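Local coordinates for outer membrane porin protein 32 (Delftia acidovorans, PDB 2FGQ) that forms anion-selective channels across the bacterial outer membrane as a homotrimeric porin, at residues 49-54 / 83-88; 59-64 / 69-74; 76-81 / 87-92; 125-128 / 134-137. One frame throughout, in Å; residues are numbered along the deposited sequence.

Contact 1 of 4, residues 49-54 / 83-88; sequences GGLKAG and GNFGEV
The carbonyl of G50 meets the backbone of G83: O of G50 lies 3.4 Å from CA of G83, a CA-H...O contact that glycine suits on the second segment, because a CB at G83 would press against this same oxygen and against the ring of F85. A water carries the contact a step further, accepting from N of N84 at 2.8 Å and giving a weak bond to O of G50. Positive phi at G50 (78°) favours glycine there. L51 follows with the one apolar touch. Its CG stands anti to the backbone N (chi1 -172°), and from there CD1 reaches the edge of the F85 ring, near the ring plane, 3.8 Å from CE2. Both segments belong to the 16-stranded antiparallel barrel of a Gram-negative porin, but strand 76-83 runs between strands 51-60 and 86-90, so they meet just where G83 ends that middle strand. There a type I beta turn from G83 to G86 reverses the chain, closed by N of G86 bonding O of G83 at 3.1 Å. Further along, K52 and G54 bond to the middle strand instead, at S82 and S80, while A53 packs on T286 of the second subunit.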
loop_
_atom_site.group_PDB
_atom_site.type_symbol
_atom_site.label_atom_id
_atom_site.label_comp_id
_atom_site.label_asym_id
_atom_site.label_seq_id
_atom_site.Cartn_x
_atom_site.Cartn_y
_atom_site.Cartn_z
ATOM N N GLY A 49 29.840 -16.820 -13.268
ATOM C CA GLY A 49 30.971 -15.980 -13.577
ATOM C C GLY A 49 31.195 -14.867 -12.577
ATOM O O GLY A 49 31.748 -13.847 -12.949
ATOM N N GLY A 50 30.749 -15.050 -11.334
ATOM C CA GLY A 50 30.878 -14.063 -10.286
ATOM C C GLY A 50 29.877 -12.893 -10.344
ATOM O O GLY A 50 29.927 -11.996 -9.505
ATOM N N LEU A 51 28.954 -12.925 -11.295
ATOM C CA LEU A 51 27.951 -11.851 -11.442
ATOM C C LEU A 51 26.682 -12.243 -10.705
ATOM O O LEU A 51 26.288 -13.391 -10.759
ATOM C CB LEU A 51 27.637 -11.658 -12.908
ATOM C CG LEU A 51 26.768 -10.464 -13.323
ATOM C CD1 LEU A 51 27.462 -9.128 -12.955
ATOM C CD2 LEU A 51 26.424 -10.532 -14.799
ATOM N N LYS A 52 26.058 -11.282 -10.034
ATOM C CA LYS A 52 24.827 -11.517 -9.294
ATOM C C LYS A 52 23.812 -10.416 -9.640
ATOM O O LYS A 52 24.177 -9.269 -9.851
ATOM C CB LYS A 52 25.080 -11.483 -7.793
ATOM C CG LYS A 52 25.962 -12.599 -7.276
ATOM C CD LYS A 52 26.018 -12.554 -5.749
ATOM C CE LYS A 52 27.092 -13.514 -5.188
ATOM N NZ LYS A 52 26.992 -14.886 -5.783
ATOM N N ALA A 53 22.549 -10.791 -9.739
ATOM C CA ALA A 53 21.470 -9.836 -9.851
ATOM C C ALA A 53 20.761 -9.766 -8.522
ATOM O O ALA A 53 20.644 -10.757 -7.819
ATOM C CB ALA A 53 20.496 -10.255 -10.922
ATOM N N GLY A 54 20.240 -8.600 -8.200
ATOM C CA GLY A 54 19.519 -8.438 -6.938
ATOM C C GLY A 54 18.331 -7.538 -7.107
ATOM O O GLY A 54 18.232 -6.773 -8.040
ATOM N N GLY A 83 29.273 -7.773 -8.481
ATOM C CA GLY A 83 30.342 -8.683 -8.832
ATOM C C GLY A 83 31.656 -8.145 -8.349
ATOM O O GLY A 83 31.692 -7.310 -7.444
ATOM N N ASN A 84 32.737 -8.561 -9.007
ATOM C CA ASN A 84 34.053 -8.124 -8.555
ATOM C C ASN A 84 34.318 -6.631 -8.815
ATOM O O ASN A 84 35.229 -6.047 -8.242
ATOM C CB ASN A 84 35.176 -9.040 -9.083
ATOM C CG ASN A 84 35.404 -8.990 -10.585
ATOM O OD1 ASN A 84 36.170 -9.847 -11.114
ATOM N ND2 ASN A 84 34.822 -8.031 -11.278
ATOM N N PHE A 85 33.492 -6.019 -9.663
ATOM C CA PHE A 85 33.538 -4.603 -9.975
ATOM C C PHE A 85 32.861 -3.706 -8.913
ATOM O O PHE A 85 33.014 -2.502 -8.955
ATOM C CB PHE A 85 32.913 -4.345 -11.349
ATOM C CG PHE A 85 31.459 -4.711 -11.421
ATOM C CD1 PHE A 85 30.474 -3.830 -10.982
ATOM C CD2 PHE A 85 31.097 -5.974 -11.817
ATOM C CE1 PHE A 85 29.128 -4.217 -11.005
ATOM C CE2 PHE A 85 29.782 -6.364 -11.839
ATOM C CZ PHE A 85 28.796 -5.492 -11.431
ATOM N N GLY A 86 32.130 -4.301 -7.979
ATOM C CA GLY A 86 31.317 -3.560 -7.041
ATOM C C GLY A 86 29.845 -3.844 -7.286
ATOM O O GLY A 86 29.450 -4.979 -7.541
ATOM N N GLU A 87 29.048 -2.790 -7.251
ATOM C CA GLU A 87 27.594 -2.914 -7.373
ATOM C C GLU A 87 27.009 -1.673 -8.010
ATOM O O GLU A 87 27.355 -0.547 -7.633
ATOM C CB GLU A 87 26.964 -3.103 -5.985
ATOM C CG GLU A 87 25.478 -3.360 -5.970
ATOM C CD GLU A 87 24.887 -3.320 -4.556
ATOM O OE1 GLU A 87 25.511 -2.792 -3.613
ATOM O OE2 GLU A 87 23.783 -3.785 -4.387
ATOM N N VAL A 88 26.114 -1.887 -8.971
ATOM C CA VAL A 88 25.327 -0.834 -9.566
ATOM C C VAL A 88 23.863 -1.083 -9.217
ATOM O O VAL A 88 23.366 -2.174 -9.409
ATOM C CB VAL A 88 25.506 -0.771 -11.091
ATOM C CG1 VAL A 88 24.613 0.275 -11.683
ATOM C CG2 VAL A 88 26.974 -0.473 -11.428
HETATM O O HOH W 1 32.417 -10.584 -10.879
#

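Contact 2 of 4, residues 59-64 / 69-74; sequences GEIFGD and SGFNFK. With CA (calcium ion), chain C.
G59 and F71 touch where strand 51-60 of the porin barrel runs out into the loop that leads to strand 76-83. CE1 of the F71 ring is 3.9 Å from C of G59, and the ring edge meets O of E60 close to the ring plane. The delta methyl of I61 adds an apolar contact, CD1 to CE1 of F71 at 4.0 Å. A chi1 of -175° turns the F71 ring back toward G59 and I61, with CG trans to the amide nitrogen. An alanine here would lose the ring and is likely to open a gap beside G59 and the I61 methyl. Glycine fits position 59 because its CA lies 3.1 Å from O of N72, in a CA-H...O contact, and a CB would clash with that oxygen and with the ring.

Further out, two waters tie E60 to N72, one through the N72 side chain and one backbone to backbone. The first accepts from N of E60 and donates to OD1 of N72 at 2.7 Å; the other donates to O of E60 and accepts from N of N72. OD1 of N72 also takes N of K74 in an Asx turn, which fixes the amide that serves the first water. F71 O binds a calcium ion shared with F71 of both neighbouring subunits. At the far end of the first segment, OD2 of D64 binds a different calcium ion at 2.4 Å.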
loop_
_atom_site.group_PDB
_atom_site.type_symbol
_atom_site.label_atom_id
_atom_site.label_comp_id
_atom_site.label_asym_id
_atom_site.label_seq_id
_atom_site.Cartn_x
_atom_site.Cartn_y
_atom_site.Cartn_z
ATOM N N GLY A 59 9.675 -0.682 2.629
ATOM C CA GLY A 59 8.866 0.441 3.058
ATOM C C GLY A 59 8.795 0.580 4.555
ATOM O O GLY A 59 8.979 -0.387 5.284
ATOM N N GLU A 60 8.519 1.805 4.972
ATOM C CA GLU A 60 8.409 2.082 6.402
ATOM C C GLU A 60 7.070 1.558 6.934
ATOM O O GLU A 60 6.040 1.523 6.247
ATOM C CB GLU A 60 8.466 3.586 6.658
ATOM C CG GLU A 60 8.569 3.966 8.121
ATOM C CD GLU A 60 8.996 5.392 8.409
ATOM O OE1 GLU A 60 9.388 6.136 7.474
ATOM O OE2 GLU A 60 9.000 5.744 9.634
ATOM N N ILE A 61 7.139 1.098 8.183
ATOM C CA ILE A 61 5.983 0.689 8.962
ATOM C C ILE A 61 5.695 1.711 10.040
ATOM O O ILE A 61 6.589 2.187 10.706
ATOM C CB ILE A 61 6.231 -0.720 9.567
ATOM C CG1 ILE A 61 6.295 -1.754 8.444
ATOM C CG2 ILE A 61 5.223 -1.075 10.652
ATOM C CD1 ILE A 61 4.993 -2.033 7.763
ATOM N N PHE A 62 4.429 2.010 10.241
ATOM C CA PHE A 62 3.936 2.893 11.275
ATOM C C PHE A 62 2.954 2.131 12.151
ATOM O O PHE A 62 1.748 2.104 11.872
ATOM C CB PHE A 62 3.266 4.142 10.649
ATOM C CG PHE A 62 4.155 4.914 9.714
ATOM C CD1 PHE A 62 5.017 5.907 10.190
ATOM C CD2 PHE A 62 4.166 4.623 8.379
ATOM C CE1 PHE A 62 5.854 6.625 9.317
ATOM C CE2 PHE A 62 4.987 5.305 7.512
ATOM C CZ PHE A 62 5.843 6.312 7.978
ATOM N N GLY A 63 3.475 1.461 13.174
ATOM C CA GLY A 63 2.674 0.553 13.973
ATOM C C GLY A 63 1.619 1.248 14.787
ATOM O O GLY A 63 0.605 0.643 15.107
ATOM N N ASP A 64 1.786 2.521 15.087
ATOM C CA ASP A 64 0.778 3.235 15.874
ATOM C C ASP A 64 -0.532 3.514 15.129
ATOM O O ASP A 64 -1.567 3.656 15.767
ATOM C CB ASP A 64 1.339 4.513 16.504
ATOM C CG ASP A 64 1.872 5.521 15.486
ATOM O OD1 ASP A 64 2.248 5.180 14.330
ATOM O OD2 ASP A 64 1.879 6.741 15.825
ATOM N N SER A 69 -1.758 6.041 6.069
ATOM C CA SER A 69 -1.645 6.772 4.790
ATOM C C SER A 69 -1.188 5.901 3.613
ATOM O O SER A 69 -1.015 6.405 2.490
ATOM C CB SER A 69 -0.775 8.010 4.923
ATOM O OG SER A 69 0.522 7.640 5.180
ATOM N N GLY A 70 -1.029 4.610 3.852
ATOM C CA GLY A 70 -0.844 3.623 2.815
ATOM C C GLY A 70 0.592 3.193 2.728
ATOM O O GLY A 70 1.469 4.061 2.683
ATOM N N PHE A 71 0.834 1.899 2.599
ATOM C CA PHE A 71 2.141 1.259 2.509
ATOM C C PHE A 71 2.750 1.501 1.129
ATOM O O PHE A 71 2.041 1.505 0.125
ATOM C CB PHE A 71 1.998 -0.242 2.795
ATOM C CG PHE A 71 3.305 -0.967 2.847
ATOM C CD1 PHE A 71 4.183 -0.732 3.869
ATOM C CD2 PHE A 71 3.676 -1.818 1.842
ATOM C CE1 PHE A 71 5.432 -1.342 3.881
ATOM C CE2 PHE A 71 4.883 -2.439 1.853
ATOM C CZ PHE A 71 5.766 -2.202 2.868
ATOM N N ASN A 72 4.052 1.742 1.107
ATOM C CA ASN A 72 4.788 1.936 -0.128
ATOM C C ASN A 72 6.185 1.328 0.025
ATOM O O ASN A 72 6.479 0.670 1.027
ATOM C CB ASN A 72 4.857 3.432 -0.426
ATOM C CG ASN A 72 5.469 4.204 0.717
ATOM O OD1 ASN A 72 6.562 3.866 1.155
ATOM N ND2 ASN A 72 4.753 5.214 1.221
ATOM N N PHE A 73 7.008 1.497 -1.001
ATOM C CA PHE A 73 8.383 1.003 -1.005
ATOM C C PHE A 73 9.368 2.184 -1.066
ATOM O O PHE A 73 10.389 2.131 -1.743
ATOM C CB PHE A 73 8.613 -0.021 -2.114
ATOM C CG PHE A 73 7.800 -1.270 -1.932
ATOM C CD1 PHE A 73 8.016 -2.088 -0.832
ATOM C CD2 PHE A 73 6.806 -1.607 -2.830
ATOM C CE1 PHE A 73 7.257 -3.222 -0.646
ATOM C CE2 PHE A 73 6.028 -2.758 -2.626
ATOM C CZ PHE A 73 6.284 -3.557 -1.550
ATOM N N LYS A 74 9.051 3.271 -0.357
ATOM C CA LYS A 74 9.860 4.486 -0.452
ATOM C C LYS A 74 11.223 4.385 0.208
ATOM O O LYS A 74 12.065 5.229 -0.065
ATOM C CB LYS A 74 9.126 5.741 -0.003
ATOM C CG LYS A 74 8.066 6.232 -0.983
ATOM C CD LYS A 74 7.306 7.422 -0.401
ATOM C CE LYS A 74 8.075 8.682 -0.353
ATOM N NZ LYS A 74 7.152 9.761 0.163
HETATM CA CA CA C . 0.897 8.108 17.533
HETATM O O HOH W 2 8.439 4.000 3.140
HETATM O O HOH W 3 5.292 2.584 3.777
HETATM O O HOH W 4 -0.172 8.918 15.467
#

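Contact 3 of 4, residues 76-81 / 87-92; sequences RSTVSL and EVRLGR
R76 and R89 lay their guanidinium groups flat on one another, centres 3.7 Å apart and planes at 14°, while the side chains cross at about a right angle. NH2 of R76 sits over the face of R89, offset toward its rim and 3.4 Å from NE. The like charges are probably eased by the acid beside them: R89 grips E87 side-on, NH2 to OE1 at 3.2 Å and NE to OE2, and its NH1 also pairs with D93. A water accepts from NH2 of R76 and donates to OE2 of E87. R76, its chain extended, is steadied by NE bonding OG1 of T78 at 2.9 Å, within 2° of the guanidinium plane. A leucine in place of R89 would probably leave E87 without its charged mate and the R76 plane without its stacking partner.

These side chains rise from a porin-barrel hairpin, strands 76-83 and 86-90. V79 with L90 and L81 with V88 are antiparallel hydrogen-bonded pairs, and S80 with R89 is the non-hydrogen-bonded pair between them. The small S80 suits this close approach, CB lying 3.1 Å from O of V88. V79, L81, V88 and L90 share the other face, where V79 and L81 pack on I328 of the second subunit. N of S77 bonds O of R92 at 2.9 Å, and at G91 a CB would clash with O of S77, so glycine fits.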
loop_
_atom_site.group_PDB
_atom_site.type_symbol
_atom_site.label_atom_id
_atom_site.label_comp_id
_atom_site.label_asym_id
_atom_site.label_seq_id
_atom_site.Cartn_x
_atom_site.Cartn_y
_atom_site.Cartn_z
ATOM N N ARG A 76 13.441 1.844 -0.184
ATOM C CA ARG A 76 14.366 1.359 -1.224
ATOM C C ARG A 76 13.544 0.517 -2.202
ATOM O O ARG A 76 12.696 -0.311 -1.784
ATOM C CB ARG A 76 15.416 0.445 -0.607
ATOM C CG ARG A 76 16.455 -0.090 -1.601
ATOM C CD ARG A 76 17.657 -0.649 -0.935
ATOM N NE ARG A 76 18.475 -1.411 -1.878
ATOM C CZ ARG A 76 19.573 -2.066 -1.542
ATOM N NH1 ARG A 76 20.032 -1.993 -0.294
ATOM N NH2 ARG A 76 20.215 -2.785 -2.441
ATOM N N SER A 77 13.762 0.722 -3.496
ATOM C CA SER A 77 13.086 -0.091 -4.501
ATOM C C SER A 77 14.017 -0.270 -5.668
ATOM O O SER A 77 13.829 0.337 -6.720
ATOM C CB SER A 77 11.761 0.541 -4.945
ATOM O OG SER A 77 11.906 1.848 -5.459
ATOM N N THR A 78 15.040 -1.093 -5.469
ATOM C CA THR A 78 16.123 -1.202 -6.440
ATOM C C THR A 78 16.202 -2.556 -7.111
ATOM O O THR A 78 15.710 -3.576 -6.628
ATOM C CB THR A 78 17.503 -0.951 -5.759
ATOM O OG1 THR A 78 17.628 -1.800 -4.594
ATOM C CG2 THR A 78 17.612 0.495 -5.281
ATOM N N VAL A 79 16.874 -2.524 -8.253
ATOM C CA VAL A 79 17.375 -3.712 -8.932
ATOM C C VAL A 79 18.850 -3.443 -9.196
ATOM O O VAL A 79 19.261 -2.301 -9.411
ATOM C CB VAL A 79 16.547 -4.022 -10.216
ATOM C CG1 VAL A 79 16.516 -2.847 -11.232
ATOM C CG2 VAL A 79 17.019 -5.307 -10.899
ATOM N N SER A 80 19.639 -4.504 -9.134
ATOM C CA SER A 80 21.084 -4.316 -9.171
ATOM C C SER A 80 21.821 -5.421 -9.880
ATOM O O SER A 80 21.335 -6.524 -10.015
ATOM C CB SER A 80 21.660 -4.218 -7.755
ATOM O OG SER A 80 21.351 -5.388 -7.006
ATOM N N LEU A 81 23.051 -5.110 -10.248
ATOM C CA LEU A 81 24.037 -6.106 -10.634
ATOM C C LEU A 81 25.276 -5.880 -9.796
ATOM O O LEU A 81 25.639 -4.756 -9.542
ATOM C CB LEU A 81 24.406 -5.986 -12.123
ATOM C CG LEU A 81 23.392 -6.432 -13.154
ATOM C CD1 LEU A 81 23.967 -6.128 -14.551
ATOM C CD2 LEU A 81 23.032 -7.905 -13.020
ATOM N N GLU A 87 29.048 -2.790 -7.251
ATOM C CA GLU A 87 27.594 -2.914 -7.373
ATOM C C GLU A 87 27.009 -1.673 -8.010
ATOM O O GLU A 87 27.355 -0.547 -7.633
ATOM C CB GLU A 87 26.964 -3.103 -5.985
ATOM C CG GLU A 87 25.478 -3.360 -5.970
ATOM C CD GLU A 87 24.887 -3.320 -4.556
ATOM O OE1 GLU A 87 25.511 -2.792 -3.613
ATOM O OE2 GLU A 87 23.783 -3.785 -4.387
ATOM N N VAL A 88 26.114 -1.887 -8.971
ATOM C CA VAL A 88 25.327 -0.834 -9.566
ATOM C C VAL A 88 23.863 -1.083 -9.217
ATOM O O VAL A 88 23.366 -2.174 -9.409
ATOM C CB VAL A 88 25.506 -0.771 -11.091
ATOM C CG1 VAL A 88 24.613 0.275 -11.683
ATOM C CG2 VAL A 88 26.974 -0.473 -11.428
ATOM N N ARG A 89 23.193 -0.050 -8.713
ATOM C CA ARG A 89 21.757 -0.115 -8.359
ATOM C C ARG A 89 20.954 0.933 -9.102
ATOM O O ARG A 89 21.397 2.081 -9.246
ATOM C CB ARG A 89 21.573 0.183 -6.898
ATOM C CG ARG A 89 22.308 -0.652 -5.938
ATOM C CD ARG A 89 21.933 -0.263 -4.466
ATOM N NE ARG A 89 22.821 -0.869 -3.520
ATOM C CZ ARG A 89 22.908 -0.542 -2.251
ATOM N NH1 ARG A 89 22.199 0.461 -1.707
ATOM N NH2 ARG A 89 23.747 -1.223 -1.506
ATOM N N LEU A 90 19.773 0.525 -9.568
ATOM C CA LEU A 90 18.799 1.428 -10.165
ATOM C C LEU A 90 17.538 1.462 -9.333
ATOM O O LEU A 90 16.966 0.403 -9.082
ATOM C CB LEU A 90 18.356 0.939 -11.547
ATOM C CG LEU A 90 19.177 1.123 -12.836
ATOM C CD1 LEU A 90 20.591 1.289 -12.705
ATOM C CD2 LEU A 90 18.761 0.179 -13.985
ATOM N N GLY A 91 17.071 2.673 -9.024
ATOM C CA GLY A 91 15.831 2.849 -8.298
ATOM C C GLY A 91 15.969 3.722 -7.068
ATOM O O GLY A 91 17.079 4.087 -6.602
ATOM N N ARG A 92 14.836 4.068 -6.488
ATOM C CA ARG A 92 14.825 4.868 -5.288
ATOM C C ARG A 92 15.603 4.192 -4.147
ATOM O O ARG A 92 15.461 2.994 -3.898
ATOM C CB ARG A 92 13.400 5.108 -4.820
ATOM C CG ARG A 92 13.420 6.067 -3.594
ATOM C CD ARG A 92 12.126 6.576 -3.241
ATOM N NE ARG A 92 12.129 7.253 -1.971
ATOM C CZ ARG A 92 12.328 8.549 -1.807
ATOM N NH1 ARG A 92 12.680 9.350 -2.813
ATOM N NH2 ARG A 92 12.195 9.057 -0.601
HETATM O O HOH W 5 22.518 -4.437 -1.694
HETATM O O HOH W 6 14.304 -0.145 -9.468
#

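Contact 4 of 4, residues 125-128 / 134-137; sequences QGAD and ANNL. With CA (calcium ion), chain B.
Joined mainly through a water, this is a light contact between D128, in the loop before the short strand 133-134, and A134 and N135 at that strand's end. The water donates to OD2 of D128 at 2.7 Å and accepts from N of N135 at 3.0 Å. Aspartate suits the place because its carboxylate accepts a hydrogen bond from the water and also forms a salt bridge with R92, which probably favours its charged form. With CG anti to the carbonyl carbon (chi1 -65°), the D128 carboxylate is held on the side facing the second segment, where OD2 also comes near CA of A134. A127 turns its small methyl toward N135 at the margin.

Strand 133-134 pairs with 93-94 in a small two-stranded antiparallel sheet, apart from the porin barrel, and A134 bonds through its backbone to D93. The chain then turns at N136, with positive phi (61°), to enter barrel strand 137-141. N136 reaches out of this turn to a calcium ion, OD1 to metal 2.3 Å; E158 of the same chain and L29, D64 and G309 of the second subunit complete much of that site, so the asparagine links neighbours in the trimer.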
loop_
_atom_site.group_PDB
_atom_site.type_symbol
_atom_site.label_atom_id
_atom_site.label_comp_id
_atom_site.label_asym_id
_atom_site.label_seq_id
_atom_site.Cartn_x
_atom_site.Cartn_y
_atom_site.Cartn_z
ATOM N N GLN A 125 11.494 22.957 -1.814
ATOM C CA GLN A 125 10.237 22.436 -2.352
ATOM C C GLN A 125 10.339 21.083 -3.079
ATOM O O GLN A 125 9.329 20.574 -3.634
ATOM C CB GLN A 125 9.655 23.505 -3.289
ATOM C CG GLN A 125 9.284 24.778 -2.578
ATOM C CD GLN A 125 8.969 25.903 -3.531
ATOM O OE1 GLN A 125 9.882 26.452 -4.151
ATOM N NE2 GLN A 125 7.691 26.200 -3.699
ATOM N N GLY A 126 11.535 20.510 -3.091
ATOM C CA GLY A 126 11.783 19.197 -3.684
ATOM C C GLY A 126 11.232 18.073 -2.815
ATOM O O GLY A 126 10.915 18.283 -1.664
ATOM N N ALA A 127 11.176 16.878 -3.370
ATOM C CA ALA A 127 10.634 15.707 -2.657
ATOM C C ALA A 127 11.568 15.252 -1.542
ATOM O O ALA A 127 11.106 14.727 -0.516
ATOM C CB ALA A 127 10.427 14.572 -3.646
ATOM N N ASP A 128 12.875 15.482 -1.715
ATOM C CA ASP A 128 13.871 14.919 -0.804
ATOM C C ASP A 128 14.953 15.949 -0.465
ATOM O O ASP A 128 16.157 15.691 -0.555
ATOM C CB ASP A 128 14.488 13.655 -1.395
ATOM C CG ASP A 128 13.481 12.535 -1.538
ATOM O OD1 ASP A 128 13.065 11.949 -0.468
ATOM O OD2 ASP A 128 13.018 12.221 -2.662
ATOM N N ALA A 134 16.706 9.635 -2.943
ATOM C CA ALA A 134 16.334 10.229 -4.214
ATOM C C ALA A 134 15.521 9.275 -5.065
ATOM O O ALA A 134 15.854 8.092 -5.142
ATOM C CB ALA A 134 17.590 10.610 -5.022
ATOM N N ASN A 135 14.518 9.820 -5.742
ATOM C CA ASN A 135 13.896 9.149 -6.889
ATOM C C ASN A 135 14.851 9.124 -8.068
ATOM O O ASN A 135 15.751 9.959 -8.185
ATOM C CB ASN A 135 12.627 9.897 -7.327
ATOM C CG ASN A 135 11.524 9.959 -6.241
ATOM O OD1 ASN A 135 10.733 10.933 -6.161
ATOM N ND2 ASN A 135 11.451 8.971 -5.475
ATOM N N ASN A 136 14.627 8.164 -8.946
ATOM C CA ASN A 136 15.281 8.157 -10.269
ATOM C C ASN A 136 16.786 8.080 -10.144
ATOM O O ASN A 136 17.521 8.632 -10.985
ATOM C CB ASN A 136 14.931 9.426 -11.029
ATOM C CG ASN A 136 13.402 9.671 -11.067
ATOM O OD1 ASN A 136 12.626 8.735 -11.314
ATOM N ND2 ASN A 136 12.968 10.902 -10.773
ATOM N N LEU A 137 17.242 7.306 -9.161
ATOM C CA LEU A 137 18.652 7.214 -8.786
ATOM C C LEU A 137 19.396 6.020 -9.432
ATOM O O LEU A 137 18.885 4.894 -9.501
ATOM C CB LEU A 137 18.706 7.112 -7.256
ATOM C CG LEU A 137 20.110 6.977 -6.647
ATOM C CD1 LEU A 137 20.938 8.259 -6.806
ATOM C CD2 LEU A 137 19.948 6.646 -5.185
HETATM CA CA CA B . 11.281 8.499 -13.207
HETATM O O HOH W 7 13.968 12.652 -5.109
HETATM O O HOH W 8 9.419 9.423 -11.885
#

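How the contacts relate
Contacts 1 and 3 overlap in E87 and V88, and their centres lie 12 Å apart; N of S80 reaches O of G54 at 2.9 Å, so strand 76-83 joins the two outer strands of contact 1. R92 connects the rest: its NE lies 2.8 Å from O of K74 in contact 2, and its NH1 is 2.9 Å from OD2 of D128 in contact 4. Contacts 2 and 4 do not touch within one chain, nearest atoms about 6 Å apart, yet D64 and N136 of adjacent subunits bind a common calcium ion. D-malate lies about 9 Å from the side chains of both R76 in contact 3 and D128 in contact 4.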